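Local coordinates for putative exported protein (Bacteroides fragilis NCTC 9343, PDB 3IEE) that is of unknown function, an all-helical and probably exported protein that may be anchored to the membrane as a lipoprotein, at residues Asp51-Lys56 with Ala109-Tyr114; Lys38-Glu43 with Pro68-Lys73. All coordinates share one frame; numbering follows the deposited sequence.

Overall arrangement
Two contacts illustrate how a helical bundle fixes the connections between its rods. Along the chain their segments alternate: 38-43, 51-56, 68-73, then 109-114. Contact 1 pairs the last turns of helix 43-56 with helix 87-119, whereas contact 2 joins the end of helix 17-40, and the turn after it, to the loop that runs back from helix 43-56 toward helix 75-78. Both lie on the same side of the chain's centre, their centres about 17 Å apart and their nearest atoms about 8 Å apart. Helix 87-119 serves both, as a partner in contact 1 and through Phe101 and Arg104 beside contact 2. The N-terminal helices and their long loop are thereby tied to one rod.

Contact 1 of 2, residues Asp51-Lys56 with Ala109-Tyr114; sequences DYMEQK and ANFDTY
The parallel pairing of helix 43-56 with helix 87-119, within an all-helical fold, is bridged here by Tyr52 and Met53 reaching Phe111 and Tyr114. The two short segments run only 11° apart, but their axes stay 11.3 Å from each other, and long side chains fill the distance between them. Met53, a selenomethionine in the crystal, takes the central place. Its CG meets the edge of the Phe111 ring near the ring plane, 3.6 Å from Phe111 CD1, and SE lies by the same edge in a Met-aromatic contact. The chain then bends at its last torsion (chi3 75°), which carries the methyl over one face of Tyr114: Met53 CE stands 3.9 Å from the centroid of the Tyr114 ring, a CH-pi contact.

That same tyrosine reaches the backbone of helix 43-56. Tyr114 extends across the gap, and its OH donates to Met53 O at 2.6 Å. The donor lies well above the carbonyl plane, with a C=O...O angle of 125°, so Met53 is engaged through its backbone carbonyl as well as through its side chain. Tyr52 adds an aromatic flank, its CD2 lying 3.7 Å from Phe111 CZ, with the two side chains crossing at about a right angle; Val66 of the following loop touches both rings. Nearby, Glu54 bonds through OE2 to Tyr134 of helix 123-162. The whole is a near-parallel helix pair of an all-helical fold, joined by a Met-aromatic cluster and one side-chain-to-backbone hydrogen bond.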
loop_
_atom_site.group_PDB
_atom_site.type_symbol
_atom_site.label_atom_id
_atom_site.label_comp_id
_atom_site.label_asym_id
_atom_site.label_seq_id
_atom_site.Cartn_x
_atom_site.Cartn_y
_atom_site.Cartn_z
ATOM N N ASP A 51 10.968 14.962 6.445
ATOM C CA ASP A 51 11.352 15.392 7.795
ATOM C C ASP A 51 12.740 16.059 7.777
ATOM O O ASP A 51 12.936 17.100 8.417
ATOM C CB ASP A 51 11.381 14.208 8.742
ATOM C CG ASP A 51 9.996 13.773 9.226
ATOM O OD1 ASP A 51 9.057 14.556 9.140
ATOM O OD2 ASP A 51 9.902 12.654 9.761
ATOM N N TYR A 52 13.689 15.432 7.100
ATOM C CA TYR A 52 15.040 15.995 6.906
ATOM C C TYR A 52 14.993 17.317 6.163
ATOM O O TYR A 52 15.635 18.289 6.562
ATOM C CB TYR A 52 15.962 15.022 6.164
ATOM C CG TYR A 52 17.392 15.573 5.961
ATOM C CD1 TYR A 52 18.278 15.706 7.031
ATOM C CD2 TYR A 52 17.795 16.069 4.733
ATOM C CE1 TYR A 52 19.536 16.240 6.853
ATOM C CE2 TYR A 52 19.044 16.581 4.535
ATOM C CZ TYR A 52 19.916 16.707 5.593
ATOM O OH TYR A 52 21.187 17.198 5.394
HETATM N N MSE A 53 14.243 17.385 5.071
HETATM C CA MSE A 53 14.050 18.670 4.398
HETATM C C MSE A 53 13.589 19.758 5.361
HETATM O O MSE A 53 14.191 20.837 5.399
HETATM C CB MSE A 53 13.090 18.542 3.187
HETATM C CG MSE A 53 13.682 17.771 2.049
HETATM SE SE MSE A 53 12.444 17.365 0.646
HETATM C CE MSE A 53 12.321 19.119 -0.175
ATOM N N GLU A 54 12.548 19.475 6.155
ATOM C CA GLU A 54 12.025 20.450 7.122
ATOM C C GLU A 54 13.108 20.855 8.130
ATOM O O GLU A 54 13.320 22.038 8.406
ATOM C CB GLU A 54 10.859 19.886 7.940
ATOM C CG GLU A 54 9.580 19.609 7.182
ATOM C CD GLU A 54 8.538 18.769 8.008
ATOM O OE1 GLU A 54 8.919 18.017 8.952
ATOM O OE2 GLU A 54 7.324 18.879 7.696
ATOM N N GLN A 55 13.765 19.853 8.693
ATOM C CA GLN A 55 14.764 20.112 9.734
ATOM C C GLN A 55 15.961 20.885 9.205
ATOM O O GLN A 55 16.437 21.800 9.881
ATOM C CB GLN A 55 15.223 18.797 10.368
ATOM C CG GLN A 55 16.105 18.995 11.575
ATOM C CD GLN A 55 15.530 20.003 12.561
ATOM O OE1 GLN A 55 16.204 21.007 12.914
ATOM N NE2 GLN A 55 14.281 19.755 13.021
ATOM N N LYS A 56 16.448 20.520 8.012
ATOM C CA LYS A 56 17.619 21.164 7.392
ATOM C C LYS A 56 17.400 22.651 7.111
ATOM O O LYS A 56 18.345 23.442 7.016
ATOM C CB LYS A 56 18.016 20.395 6.116
ATOM C CG LYS A 56 19.367 20.756 5.506
ATOM C CD LYS A 56 20.550 20.529 6.436
ATOM C CE LYS A 56 21.891 20.695 5.704
ATOM N NZ LYS A 56 23.109 20.511 6.601
ATOM N N ALA A 109 14.924 14.360 -7.541
ATOM C CA ALA A 109 15.593 15.543 -8.150
ATOM C C ALA A 109 15.411 16.823 -7.305
ATOM O O ALA A 109 16.384 17.586 -7.059
ATOM C CB ALA A 109 15.086 15.775 -9.574
ATOM N N ASN A 110 14.174 17.063 -6.880
ATOM C CA ASN A 110 13.822 18.241 -6.094
ATOM C C ASN A 110 14.533 18.299 -4.755
ATOM O O ASN A 110 14.782 19.391 -4.245
ATOM C CB ASN A 110 12.312 18.310 -5.822
ATOM C CG ASN A 110 11.513 18.698 -7.035
ATOM O OD1 ASN A 110 12.053 19.129 -8.054
ATOM N ND2 ASN A 110 10.209 18.560 -6.927
ATOM N N PHE A 111 14.798 17.141 -4.161
ATOM C CA PHE A 111 15.540 17.078 -2.889
ATOM C C PHE A 111 16.930 17.681 -3.042
ATOM O O PHE A 111 17.350 18.489 -2.224
ATOM C CB PHE A 111 15.614 15.609 -2.407
ATOM C CG PHE A 111 16.416 15.419 -1.152
ATOM C CD1 PHE A 111 15.964 15.912 0.041
ATOM C CD2 PHE A 111 17.612 14.726 -1.172
ATOM C CE1 PHE A 111 16.691 15.751 1.201
ATOM C CE2 PHE A 111 18.347 14.533 -0.000
ATOM C CZ PHE A 111 17.869 15.044 1.187
ATOM N N ASP A 112 17.638 17.306 -4.110
ATOM C CA ASP A 112 18.955 17.861 -4.377
ATOM C C ASP A 112 18.894 19.383 -4.598
ATOM O O ASP A 112 19.657 20.149 -4.027
ATOM C CB ASP A 112 19.559 17.184 -5.617
ATOM C CG ASP A 112 19.839 15.681 -5.417
ATOM O OD1 ASP A 112 19.842 15.180 -4.281
ATOM O OD2 ASP A 112 20.058 14.991 -6.434
ATOM N N THR A 113 17.959 19.821 -5.421
ATOM C CA THR A 113 17.798 21.248 -5.697
ATOM C C THR A 113 17.465 22.048 -4.436
ATOM O O THR A 113 17.936 23.180 -4.248
ATOM C CB THR A 113 16.715 21.468 -6.768
ATOM O OG1 THR A 113 16.973 20.571 -7.855
ATOM C CG2 THR A 113 16.747 22.954 -7.277
ATOM N N TYR A 114 16.652 21.454 -3.576
ATOM C CA TYR A 114 16.256 22.077 -2.302
ATOM C C TYR A 114 17.483 22.369 -1.424
ATOM O O TYR A 114 17.617 23.451 -0.843
ATOM C CB TYR A 114 15.313 21.130 -1.557
ATOM C CG TYR A 114 14.953 21.552 -0.176
ATOM C CD1 TYR A 114 13.956 22.469 0.039
ATOM C CD2 TYR A 114 15.617 21.025 0.935
ATOM C CE1 TYR A 114 13.587 22.849 1.328
ATOM C CE2 TYR A 114 15.273 21.390 2.228
ATOM C CZ TYR A 114 14.261 22.337 2.421
ATOM O OH TYR A 114 13.888 22.747 3.680
#

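Contact 2 of 2, residues Lys38-Glu43 with Pro68-Lys73; sequences KDMVKE and PAVVSK
A helix end packed against an extended loop is the setting in which Asp39 and Met40 meet Val70, Ser72 and Lys73. Helix 17-40 stops here: Val41 is the first residue to leave helical geometry, and Lys42 occupies the N-cap position of helix 43-56, making this the turn between two consecutive helices of the bundle. The loop 68-73 passes alongside that turn.

The apolar part rests on Met40, a selenomethionine in the crystal. Its side chain is folded at chi2 (-65°) and bent again at chi3, and this brings the methyl back to the loop, where Met40 CE lies 3.6 Å from Val70 CG2. The selenium sits against Ser72, with SE 4.0 Å from Ser72 CB. Phe101 of helix 87-119 touches both Met40 and Ser72, so the buried selenomethionine joins the helix end, the loop and a third helix. Arg104 is a second link to helix 87-119, bonding to Val70 O and weakly to Met40 O. The Val70 methyl CG2 also faces the carboxylate of Asp39, the two side chains crossing at about a right angle.

The polar part is carried by water. No direct hydrogen bond links the segments, and Asp39 OD2 stays 4.5 Å from Lys73 NZ, beyond a salt bridge, although the opposite charges probably still attract. The aliphatic part of Lys73 lies closer to the carboxylate than its ammonium does, with Lys73 CE 3.6 Å from Asp39 OD2. Two waters complete the bridge between the segments. One accepts from Lys73 NZ and gives a weak bond to Asp39 OD1; the other donates to Asp39 OD2 at 3.1 Å and accepts from the backbone Lys73 N at 3.0 Å.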
loop_
_atom_site.group_PDB
_atom_site.type_symbol
_atom_site.label_atom_id
_atom_site.label_comp_id
_atom_site.label_asym_id
_atom_site.label_seq_id
_atom_site.Cartn_x
_atom_site.Cartn_y
_atom_site.Cartn_z
ATOM N N LYS A 38 5.834 -1.583 -2.996
ATOM C CA LYS A 38 6.488 -1.588 -1.672
ATOM C C LYS A 38 7.828 -0.882 -1.767
ATOM O O LYS A 38 8.142 -0.058 -0.910
ATOM C CB LYS A 38 6.607 -3.017 -1.133
ATOM C CG LYS A 38 7.397 -3.119 0.136
ATOM C CD LYS A 38 7.486 -4.517 0.664
ATOM C CE LYS A 38 8.343 -4.560 1.929
ATOM N NZ LYS A 38 8.902 -5.932 2.108
ATOM N N ASP A 39 8.586 -1.186 -2.816
ATOM C CA ASP A 39 9.930 -0.672 -3.028
ATOM C C ASP A 39 9.953 0.789 -3.480
ATOM O O ASP A 39 10.833 1.556 -3.059
ATOM C CB ASP A 39 10.617 -1.501 -4.124
ATOM C CG ASP A 39 12.006 -1.896 -3.790
ATOM O OD1 ASP A 39 12.317 -1.998 -2.592
ATOM O OD2 ASP A 39 12.807 -2.128 -4.753
HETATM N N MSE A 40 9.016 1.163 -4.356
HETATM C CA MSE A 40 8.961 2.473 -5.010
HETATM C C MSE A 40 8.325 3.568 -4.173
HETATM O O MSE A 40 8.653 4.728 -4.390
HETATM C CB MSE A 40 8.242 2.414 -6.352
HETATM C CG MSE A 40 8.978 1.597 -7.385
HETATM SE SE MSE A 40 10.712 2.435 -7.852
HETATM C CE MSE A 40 11.940 1.479 -6.658
ATOM N N VAL A 41 7.396 3.192 -3.299
ATOM C CA VAL A 41 6.865 4.096 -2.275
ATOM C C VAL A 41 7.062 3.463 -0.905
ATOM O O VAL A 41 6.180 2.767 -0.404
ATOM C CB VAL A 41 5.388 4.456 -2.505
ATOM C CG1 VAL A 41 4.980 5.604 -1.532
ATOM C CG2 VAL A 41 5.117 4.796 -3.939
ATOM N N LYS A 42 8.245 3.649 -0.355
ATOM C CA LYS A 42 8.546 3.225 1.014
ATOM C C LYS A 42 8.103 4.374 1.923
ATOM O O LYS A 42 8.841 5.323 2.107
ATOM C CB LYS A 42 10.056 2.949 1.205
ATOM C CG LYS A 42 10.664 1.769 0.426
ATOM C CD LYS A 42 12.212 1.737 0.551
ATOM C CE LYS A 42 12.878 0.717 -0.395
ATOM N NZ LYS A 42 14.361 0.956 -0.529
ATOM N N GLU A 43 6.900 4.275 2.495
ATOM C CA GLU A 43 6.287 5.468 3.095
ATOM C C GLU A 43 7.144 6.062 4.227
ATOM O O GLU A 43 7.234 7.263 4.364
ATOM C CB GLU A 43 4.902 5.160 3.637
ATOM C CG GLU A 43 3.836 4.744 2.592
ATOM C CD GLU A 43 4.004 3.331 1.997
ATOM O OE1 GLU A 43 4.768 2.440 2.521
ATOM O OE2 GLU A 43 3.301 3.127 0.993
ATOM N N PRO A 68 18.522 6.592 0.733
ATOM C CA PRO A 68 18.704 6.816 -0.712
ATOM C C PRO A 68 17.546 6.191 -1.522
ATOM O O PRO A 68 16.874 5.267 -1.052
ATOM C CB PRO A 68 20.000 6.067 -0.993
ATOM C CG PRO A 68 19.984 4.945 0.003
ATOM C CD PRO A 68 19.404 5.525 1.252
ATOM N N ALA A 69 17.279 6.714 -2.709
ATOM C CA ALA A 69 16.204 6.147 -3.534
ATOM C C ALA A 69 16.785 4.910 -4.197
ATOM O O ALA A 69 17.790 5.022 -4.933
ATOM C CB ALA A 69 15.746 7.138 -4.603
ATOM N N VAL A 70 16.176 3.759 -3.939
ATOM C CA VAL A 70 16.592 2.513 -4.615
ATOM C C VAL A 70 16.245 2.523 -6.116
ATOM O O VAL A 70 15.265 3.129 -6.545
ATOM C CB VAL A 70 15.995 1.229 -3.935
ATOM C CG1 VAL A 70 16.481 1.142 -2.456
ATOM C CG2 VAL A 70 14.449 1.157 -4.070
ATOM N N VAL A 71 17.071 1.845 -6.891
ATOM C CA VAL A 71 16.849 1.700 -8.327
ATOM C C VAL A 71 15.595 0.862 -8.525
ATOM O O VAL A 71 15.366 -0.134 -7.815
ATOM C CB VAL A 71 18.051 0.991 -9.056
ATOM C CG1 VAL A 71 18.288 -0.420 -8.493
ATOM C CG2 VAL A 71 17.811 0.915 -10.554
ATOM N N SER A 72 14.793 1.284 -9.490
ATOM C CA SER A 72 13.575 0.589 -9.862
ATOM C C SER A 72 13.893 -0.835 -10.338
ATOM O O SER A 72 14.778 -1.019 -11.196
ATOM C CB SER A 72 12.890 1.377 -10.981
ATOM O OG SER A 72 11.760 0.692 -11.485
ATOM N N LYS A 73 13.169 -1.827 -9.807
ATOM C CA LYS A 73 13.277 -3.230 -10.235
ATOM C C LYS A 73 11.980 -3.621 -10.930
ATOM O O LYS A 73 10.917 -3.055 -10.617
ATOM C CB LYS A 73 13.483 -4.155 -9.025
ATOM C CG LYS A 73 14.783 -3.886 -8.212
ATOM C CD LYS A 73 14.695 -4.588 -6.832
ATOM C CE LYS A 73 15.677 -3.966 -5.809
ATOM N NZ LYS A 73 16.225 -4.992 -4.870
HETATM O O HOH W 1 11.351 -1.772 -7.466
HETATM O O HOH W 2 14.054 -4.436 -3.035
#